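Local atomic coordinates of benzoylformate Decarboxylase (PDB entry 4K9Q), a protein that probably decarboxylates benzoylformate to benzaldehyde and carbon dioxide with the help of bound thiamine diphosphate and a magnesium ion. Residues A[15-20]-A[62-67]; A[53-58]-A[88-93]; A[244-249]-A[335-340]. All coordinates share one frame; numbering follows the deposited sequence.

Contacts 1 and 2 are neighbouring parts of one α/β unit, the N-terminal thiamine diphosphate enzyme domain, with centres about 9 Å apart. Their segments alternate along the chain, and two probable hydrogen bonds join them, Lys63 O with Ser58 OG and Val67 N with Ile93 O. Contact 1 pairs strands of the sheet, while contact 2 packs a covering helix on the loop that enters the next strand. Contact 3 stands apart at the rim of the central domain, its centre about 39 Å from that of contact 1 and 32 Å from that of contact 2. The side chains of Val20 and Asn88 are each about 13 Å from a bound thiamine diphosphate.

Contact 1: A[15-20]-A[62-67]; sequences LQVTTV and RKPVIV
Val20 and Ile66 form a parallel beta bridge between strands 19-22 and 66-69, neighbours in the six-stranded parallel sheet of the N-terminal domain. In the backbone, Ile66 N donates to Thr19 O at 3.1 Å, and Ile66 continues the ladder by pairing with Val21. Between these bonds Val20 CA makes a C-H···O contact of 3.3 Å with Ile66 O. Just before the bridge a water spans the two chains, accepting from Thr19 N and donating to Pro64 O, where the backbones do not yet pair directly.

Among the apolar contacts, Val20 CG2 lies 4.1 Å from Ile66 CB on the same face of the sheet; both residues are beta-branched, which suits strands. Val17, in the loop, crosses Pro64 and Ile66 at about right angles: with CG1 opposite the backbone N (chi1 176°), that methyl meets Ile66 CG1 at 3.8 Å, while CG2 rests 4.0 Å from Pro64 CB. Tyr143 of helix 135-147 touches both Val17 and Pro64.

The polar contact lies at the C-terminal end of helix 4-15, where Gln16 closes a Schellman motif. Lys63 suits this place, since its charge would probably stabilise the carbonyl end of the helix. A water links its ammonium to Gln16 OE1, and the extended chain brings Lys63 NZ into the carbonyl plane of Gln16, 2.8 Å from Gln16 O.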
loop_
_atom_site.group_PDB
_atom_site.type_symbol
_atom_site.label_atom_id
_atom_site.label_comp_id
_atom_site.label_asym_id
_atom_site.label_seq_id
_atom_site.Cartn_x
_atom_site.Cartn_y
_atom_site.Cartn_z
ATOM N N LEU A 15 12.445 10.393 27.523
ATOM C CA LEU A 15 12.561 11.073 26.233
ATOM C C LEU A 15 12.148 12.539 26.285
ATOM O O LEU A 15 12.361 13.279 25.319
ATOM C CB LEU A 15 11.734 10.337 25.169
ATOM C CG LEU A 15 12.230 8.917 24.872
ATOM C CD1 LEU A 15 11.264 8.143 23.975
ATOM C CD2 LEU A 15 13.641 8.932 24.262
ATOM N N GLN A 16 11.550 12.939 27.408
ATOM C CA GLN A 16 11.037 14.291 27.609
ATOM C C GLN A 16 9.906 14.652 26.644
ATOM O O GLN A 16 9.800 15.791 26.178
ATOM C CB GLN A 16 12.171 15.311 27.558
ATOM C CG GLN A 16 13.262 15.011 28.593
ATOM C CD GLN A 16 14.369 16.045 28.592
ATOM O OE1 GLN A 16 14.121 17.237 28.416
ATOM N NE2 GLN A 16 15.603 15.590 28.779
ATOM N N VAL A 17 9.065 13.665 26.360
ATOM C CA VAL A 17 7.876 13.864 25.539
ATOM C C VAL A 17 6.678 13.674 26.463
ATOM O O VAL A 17 6.209 12.553 26.665
ATOM C CB VAL A 17 7.859 12.856 24.371
ATOM C CG1 VAL A 17 6.577 12.982 23.543
ATOM C CG2 VAL A 17 9.094 13.073 23.486
ATOM N N THR A 18 6.200 14.767 27.050
ATOM C CA THR A 18 5.199 14.647 28.111
ATOM C C THR A 18 3.913 15.433 27.835
ATOM O O THR A 18 3.119 15.689 28.747
ATOM C CB THR A 18 5.781 15.031 29.493
ATOM O OG1 THR A 18 6.180 16.404 29.481
ATOM C CG2 THR A 18 6.998 14.159 29.817
ATOM N N THR A 19 3.710 15.806 26.576
ATOM C CA THR A 19 2.449 16.413 26.171
ATOM C C THR A 19 1.695 15.513 25.205
ATOM O O THR A 19 2.262 15.026 24.230
ATOM C CB THR A 19 2.642 17.796 25.523
ATOM O OG1 THR A 19 3.334 18.653 26.440
ATOM C CG2 THR A 19 1.279 18.418 25.191
ATOM N N VAL A 20 0.408 15.310 25.487
ATOM C CA VAL A 20 -0.483 14.557 24.625
ATOM C C VAL A 20 -1.610 15.482 24.170
ATOM O O VAL A 20 -2.348 16.013 25.002
ATOM C CB VAL A 20 -1.123 13.357 25.378
ATOM C CG1 VAL A 20 -2.136 12.649 24.480
ATOM C CG2 VAL A 20 -0.054 12.373 25.891
ATOM N N ARG A 62 10.791 22.095 19.310
ATOM C CA ARG A 62 11.777 21.263 18.606
ATOM C C ARG A 62 11.964 19.879 19.238
ATOM O O ARG A 62 13.089 19.399 19.439
ATOM C CB ARG A 62 13.105 22.003 18.438
ATOM C CG ARG A 62 13.001 23.139 17.428
ATOM C CD ARG A 62 14.305 23.891 17.229
ATOM N NE ARG A 62 14.196 24.808 16.097
ATOM C CZ ARG A 62 13.752 26.058 16.184
ATOM N NH1 ARG A 62 13.366 26.546 17.354
ATOM N NH2 ARG A 62 13.691 26.818 15.091
ATOM N N LYS A 63 10.838 19.243 19.542
ATOM C CA LYS A 63 10.818 17.862 19.989
ATOM C C LYS A 63 9.425 17.311 19.732
ATOM O O LYS A 63 8.499 18.069 19.429
ATOM C CB LYS A 63 11.185 17.754 21.471
ATOM C CG LYS A 63 10.233 18.440 22.404
ATOM C CD LYS A 63 10.678 18.176 23.837
ATOM C CE LYS A 63 9.821 18.899 24.829
ATOM N NZ LYS A 63 10.234 18.558 26.230
ATOM N N PRO A 64 9.275 15.990 19.833
ATOM C CA PRO A 64 7.980 15.387 19.516
ATOM C C PRO A 64 6.883 15.773 20.504
ATOM O O PRO A 64 7.140 16.114 21.660
ATOM C CB PRO A 64 8.264 13.885 19.610
ATOM C CG PRO A 64 9.746 13.762 19.360
ATOM C CD PRO A 64 10.326 14.973 20.024
ATOM N N VAL A 65 5.655 15.721 20.010
ATOM C CA VAL A 65 4.463 15.809 20.829
ATOM C C VAL A 65 3.640 14.577 20.454
ATOM O O VAL A 65 3.674 14.139 19.305
ATOM C CB VAL A 65 3.671 17.098 20.529
ATOM C CG1 VAL A 65 2.312 17.064 21.245
ATOM C CG2 VAL A 65 4.482 18.334 20.947
ATOM N N ILE A 66 2.944 13.987 21.419
ATOM C CA ILE A 66 2.090 12.841 21.132
ATOM C C ILE A 66 0.684 13.292 20.759
ATOM O O ILE A 66 0.104 14.156 21.418
ATOM C CB ILE A 66 2.010 11.884 22.327
ATOM C CG1 ILE A 66 3.378 11.233 22.558
ATOM C CG2 ILE A 66 0.952 10.822 22.081
ATOM C CD1 ILE A 66 3.432 10.425 23.811
ATOM N N VAL A 67 0.164 12.724 19.678
ATOM C CA VAL A 67 -1.229 12.865 19.294
ATOM C C VAL A 67 -1.914 11.552 19.691
ATOM O O VAL A 67 -1.392 10.474 19.431
ATOM C CB VAL A 67 -1.355 13.106 17.767
ATOM C CG1 VAL A 67 -2.782 12.851 17.278
ATOM C CG2 VAL A 67 -0.907 14.527 17.416
HETATM O O HOH W 1 13.152 18.995 26.538
HETATM O O HOH W 2 5.770 16.583 24.173
#

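Contact 2: A[53-58]-A[88-93]; sequences IADGLS and NKTPLI
Asp55 reaches out from helix 47-61 to receive one hydrogen bond on each carboxylate oxygen from the loop 88-93. Its CG lies opposite the backbone N (chi1 -167°), which carries the carboxylate away from the helix to both donors. Thr90 OG1 donates a hydrogen bond to Asp55 OD1 at 2.6 Å, coming from above the carboxylate plane. Asn88 ND2 donates to Asp55 OD2 at 2.9 Å, on the syn side but well out of the carboxylate plane; the amide and carboxylate planes are turned 61° apart, yet the oxygen stays near the plane of the amide. Asn88 OD1 in turn accepts from Ala396 N. Gln59 NE2 and Trp402 NE1 add a bond each to OD1 and OD2, so four donors grip this buried group, a place where a short acidic side chain fits well. With an alanine here, the Thr90 hydroxyl and the Asn88 amide N-H would probably lose their buried acceptor, and Trp402 a partner.

Beside the carboxylate the packing is mostly apolar. Leu92 sends CD2 to two residues one helical turn apart, 4.0 Å from Ala54 CB and 3.6 Å from Ser58 CB, and their small side chains let the leucine come close to the helix. While OG1 is the branch of Thr90 that reaches Asp55, CG2 presses tightly on Ser58 CB at 3.5 Å. Ser58 OG itself bonds to Lys63 O.

Pro91, centre of an inverse gamma turn, bends the chain toward strand 93-98. Helix 47-61 is the crossover helix of a beta-alpha-beta unit, joining parallel strands 40-43 and 66-69 of the N-terminal domain.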
loop_
_atom_site.group_PDB
_atom_site.type_symbol
_atom_site.label_atom_id
_atom_site.label_comp_id
_atom_site.label_asym_id
_atom_site.label_seq_id
_atom_site.Cartn_x
_atom_site.Cartn_y
_atom_site.Cartn_z
ATOM N N ILE A 53 -2.594 21.417 16.397
ATOM C CA ILE A 53 -2.154 21.937 17.697
ATOM C C ILE A 53 -0.824 21.277 18.086
ATOM O O ILE A 53 0.143 21.949 18.479
ATOM C CB ILE A 53 -3.226 21.683 18.769
ATOM C CG1 ILE A 53 -4.457 22.551 18.486
ATOM C CG2 ILE A 53 -2.686 21.986 20.170
ATOM C CD1 ILE A 53 -5.665 22.191 19.362
ATOM N N ALA A 54 -0.773 19.955 17.984
ATOM C CA ALA A 54 0.455 19.227 18.278
ATOM C C ALA A 54 1.615 19.675 17.377
ATOM O O ALA A 54 2.748 19.810 17.827
ATOM C CB ALA A 54 0.223 17.718 18.153
ATOM N N ASP A 55 1.316 19.909 16.104
ATOM C CA ASP A 55 2.306 20.348 15.122
ATOM C C ASP A 55 2.882 21.698 15.566
ATOM O O ASP A 55 4.096 21.849 15.719
ATOM C CB ASP A 55 1.636 20.443 13.742
ATOM C CG ASP A 55 2.629 20.588 12.598
ATOM O OD1 ASP A 55 3.795 20.939 12.841
ATOM O OD2 ASP A 55 2.219 20.368 11.432
ATOM N N GLY A 56 2.011 22.673 15.820
ATOM C CA GLY A 56 2.460 23.973 16.301
ATOM C C GLY A 56 3.316 23.873 17.562
ATOM O O GLY A 56 4.380 24.499 17.655
ATOM N N LEU A 57 2.860 23.092 18.544
ATOM C CA LEU A 57 3.628 22.904 19.771
ATOM C C LEU A 57 4.992 22.260 19.491
ATOM O O LEU A 57 6.022 22.737 19.971
ATOM C CB LEU A 57 2.841 22.070 20.776
ATOM C CG LEU A 57 3.514 21.862 22.133
ATOM C CD1 LEU A 57 3.859 23.214 22.767
ATOM C CD2 LEU A 57 2.597 21.053 23.042
ATOM N N SER A 58 4.998 21.184 18.715
ATOM C CA SER A 58 6.251 20.497 18.368
ATOM C C SER A 58 7.235 21.428 17.632
ATOM O O SER A 58 8.441 21.355 17.843
ATOM C CB SER A 58 5.960 19.244 17.538
ATOM O OG SER A 58 7.165 18.653 17.072
ATOM N N ASN A 88 5.664 19.717 6.698
ATOM C CA ASN A 88 6.316 20.630 7.655
ATOM C C ASN A 88 7.576 19.991 8.259
ATOM O O ASN A 88 8.383 20.679 8.900
ATOM C CB ASN A 88 5.373 20.951 8.822
ATOM C CG ASN A 88 4.306 21.984 8.478
ATOM O OD1 ASN A 88 4.382 22.688 7.462
ATOM N ND2 ASN A 88 3.300 22.087 9.346
ATOM N N LYS A 89 7.708 18.676 8.085
ATOM C CA LYS A 89 8.785 17.888 8.705
ATOM C C LYS A 89 8.756 17.927 10.235
ATOM O O LYS A 89 9.793 18.037 10.898
ATOM C CB LYS A 89 10.152 18.294 8.150
ATOM C CG LYS A 89 10.328 17.843 6.697
ATOM C CD LYS A 89 11.726 18.087 6.153
ATOM C CE LYS A 89 11.978 19.559 5.852
ATOM N NZ LYS A 89 13.074 19.678 4.834
ATOM N N THR A 90 7.555 17.810 10.798
ATOM C CA THR A 90 7.392 17.889 12.247
ATOM C C THR A 90 7.378 16.486 12.821
ATOM O O THR A 90 6.638 15.634 12.349
ATOM C CB THR A 90 6.063 18.566 12.603
ATOM O OG1 THR A 90 5.964 19.811 11.900
ATOM C CG2 THR A 90 5.948 18.796 14.116
ATOM N N PRO A 91 8.200 16.243 13.850
ATOM C CA PRO A 91 8.352 14.891 14.403
ATOM C C PRO A 91 7.227 14.481 15.372
ATOM O O PRO A 91 7.512 14.148 16.521
ATOM C CB PRO A 91 9.698 14.971 15.124
ATOM C CG PRO A 91 9.814 16.404 15.549
ATOM C CD PRO A 91 9.133 17.209 14.463
ATOM N N LEU A 92 5.980 14.487 14.906
ATOM C CA LEU A 92 4.857 14.070 15.744
ATOM C C LEU A 92 4.811 12.556 15.887
ATOM O O LEU A 92 5.101 11.818 14.934
ATOM C CB LEU A 92 3.534 14.548 15.143
ATOM C CG LEU A 92 3.373 16.043 14.969
ATOM C CD1 LEU A 92 1.960 16.323 14.443
ATOM C CD2 LEU A 92 3.628 16.761 16.320
ATOM N N ILE A 93 4.451 12.094 17.080
ATOM C CA ILE A 93 4.166 10.679 17.271
ATOM C C ILE A 93 2.652 10.508 17.308
ATOM O O ILE A 93 1.999 10.812 18.321
ATOM C CB ILE A 93 4.832 10.140 18.545
ATOM C CG1 ILE A 93 6.352 10.295 18.426
ATOM C CG2 ILE A 93 4.454 8.669 18.766
ATOM C CD1 ILE A 93 7.115 9.908 19.685
#

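Contact 3: A[244-249]-A[335-340]; sequences PLFQGA and PQRSPM
Gln247 and Pro335 make the direct hydrogen bond of this surface contact, between edge strand 246-249 and the extended segment 335-340. Gln247 NE2 donates to Pro335 O at 2.8 Å in a nearly straight line (178° at the hydrogen). Its other N-H goes to Leu245 O at 3.0 Å, entering from above that carbonyl plane. Both acceptors lie in the plane of the amide, which fixes its rotation; glutamine suits the place because a bend at chi2 (-62°) folds the amide back to them. A bridging water accepts from Arg337 N and lies 2.7 Å from Phe246 O, to which it can donate, so the two backbones are linked without a strand pairing.

The charged group is Arg337, which runs beside Phe246 and points the same way. Its NH1 sits at the ring edge, 3.7 Å from Phe246 CE2, with the guanidinium and ring planes 63° apart. The length of arginine lets it reach carbonyls outside the contact, NH1 bonding to Glu241 O and NH2 to Gln381 O in helix 377-383.

The remaining contacts are van der Waals touches by prolines. Pro335 CG approaches Gln247 OE1 at 3.5 Å, crossing that side chain at about a right angle, and Pro244 CB lies 3.7 Å from Gln336 NE2. Prolines suit such irregular chain, since they need no partner for the nitrogen.

Strand 246-249 is one of the two edge strands, within this chain, of a parallel sheet of order 3-2-1-4-5-6, the Rossmann-like central domain of these enzymes, and the connection from helix 315-323 to helix 352-361 runs along its rim.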
loop_
_atom_site.group_PDB
_atom_site.type_symbol
_atom_site.label_atom_id
_atom_site.label_comp_id
_atom_site.label_asym_id
_atom_site.label_seq_id
_atom_site.Cartn_x
_atom_site.Cartn_y
_atom_site.Cartn_z
ATOM N N PRO A 244 19.493 44.599 4.196
ATOM C CA PRO A 244 19.747 45.257 2.907
ATOM C C PRO A 244 19.866 44.298 1.723
ATOM O O PRO A 244 19.578 44.686 0.591
ATOM C CB PRO A 244 21.076 45.989 3.134
ATOM C CG PRO A 244 21.639 45.421 4.411
ATOM C CD PRO A 244 20.446 45.037 5.228
ATOM N N LEU A 245 20.283 43.063 1.973
ATOM C CA LEU A 245 20.444 42.109 0.886
ATOM C C LEU A 245 19.125 41.444 0.487
ATOM O O LEU A 245 19.023 40.858 -0.594
ATOM C CB LEU A 245 21.493 41.052 1.243
ATOM C CG LEU A 245 22.938 41.533 1.392
ATOM C CD1 LEU A 245 23.846 40.369 1.762
ATOM C CD2 LEU A 245 23.411 42.180 0.100
ATOM N N PHE A 246 18.114 41.542 1.347
ATOM C CA PHE A 246 16.881 40.793 1.113
ATOM C C PHE A 246 16.009 41.438 0.049
ATOM O O PHE A 246 15.672 42.621 0.151
ATOM C CB PHE A 246 16.071 40.630 2.391
ATOM C CG PHE A 246 14.860 39.769 2.203
ATOM C CD1 PHE A 246 14.997 38.398 2.024
ATOM C CD2 PHE A 246 13.591 40.321 2.200
ATOM C CE1 PHE A 246 13.884 37.598 1.845
ATOM C CE2 PHE A 246 12.474 39.522 2.025
ATOM C CZ PHE A 246 12.621 38.164 1.844
ATOM N N GLN A 247 15.628 40.655 -0.955
ATOM C CA GLN A 247 14.879 41.183 -2.093
ATOM C C GLN A 247 13.369 40.984 -1.982
ATOM O O GLN A 247 12.592 41.820 -2.447
ATOM C CB GLN A 247 15.399 40.578 -3.392
ATOM C CG GLN A 247 16.898 40.788 -3.589
ATOM C CD GLN A 247 17.266 42.259 -3.673
ATOM O OE1 GLN A 247 16.800 42.977 -4.558
ATOM N NE2 GLN A 247 18.092 42.720 -2.740
ATOM N N GLY A 248 12.959 39.880 -1.367
ATOM C CA GLY A 248 11.546 39.578 -1.185
ATOM C C GLY A 248 11.293 38.087 -1.349
ATOM O O GLY A 248 12.236 37.300 -1.355
ATOM N N ALA A 249 10.024 37.710 -1.488
ATOM C CA ALA A 249 9.625 36.319 -1.665
ATOM C C ALA A 249 9.416 36.053 -3.142
ATOM O O ALA A 249 8.774 36.852 -3.831
ATOM C CB ALA A 249 8.337 36.048 -0.905
ATOM N N PRO A 335 20.576 45.755 -5.013
ATOM C CA PRO A 335 19.559 46.765 -4.689
ATOM C C PRO A 335 18.888 46.557 -3.329
ATOM O O PRO A 335 18.867 45.448 -2.801
ATOM C CB PRO A 335 18.547 46.624 -5.830
ATOM C CG PRO A 335 18.737 45.257 -6.360
ATOM C CD PRO A 335 20.196 44.923 -6.166
ATOM N N GLN A 336 18.365 47.644 -2.769
ATOM C CA GLN A 336 17.613 47.610 -1.523
ATOM C C GLN A 336 16.129 47.569 -1.861
ATOM O O GLN A 336 15.662 48.356 -2.684
ATOM C CB GLN A 336 17.903 48.874 -0.716
ATOM C CG GLN A 336 18.738 48.658 0.529
ATOM C CD GLN A 336 17.890 48.658 1.780
ATOM O OE1 GLN A 336 16.660 48.597 1.708
ATOM N NE2 GLN A 336 18.539 48.734 2.937
ATOM N N ARG A 337 15.379 46.670 -1.228
ATOM C CA ARG A 337 13.944 46.584 -1.512
ATOM C C ARG A 337 13.244 47.886 -1.136
ATOM O O ARG A 337 13.674 48.597 -0.214
ATOM C CB ARG A 337 13.285 45.370 -0.817
ATOM C CG ARG A 337 12.985 45.533 0.652
ATOM C CD ARG A 337 12.401 44.239 1.280
ATOM N NE ARG A 337 10.984 43.989 0.961
ATOM C CZ ARG A 337 10.187 43.215 1.701
ATOM N NH1 ARG A 337 10.675 42.623 2.781
ATOM N NH2 ARG A 337 8.911 43.023 1.369
ATOM N N SER A 338 12.168 48.189 -1.858
ATOM C CA SER A 338 11.377 49.389 -1.621
ATOM C C SER A 338 10.806 49.368 -0.221
ATOM O O SER A 338 10.465 48.300 0.295
ATOM C CB SER A 338 10.210 49.461 -2.604
ATOM O OG SER A 338 10.648 49.378 -3.945
ATOM N N PRO A 339 10.685 50.548 0.406
ATOM C CA PRO A 339 9.977 50.615 1.685
ATOM C C PRO A 339 8.519 50.194 1.534
ATOM O O PRO A 339 7.956 50.238 0.430
ATOM C CB PRO A 339 10.034 52.100 2.055
ATOM C CG PRO A 339 11.122 52.671 1.244
ATOM C CD PRO A 339 11.218 51.852 -0.012
ATOM N N MET A 340 7.920 49.806 2.655
ATOM C CA MET A 340 6.509 49.477 2.705
ATOM C C MET A 340 5.712 50.624 2.108
ATOM O O MET A 340 5.975 51.795 2.412
ATOM C CB MET A 340 6.086 49.241 4.153
ATOM C CG MET A 340 4.620 48.867 4.316
ATOM S SD MET A 340 4.093 49.017 6.022
ATOM C CE MET A 340 4.039 50.797 6.222
HETATM O O HOH W 3 16.629 45.025 0.725
#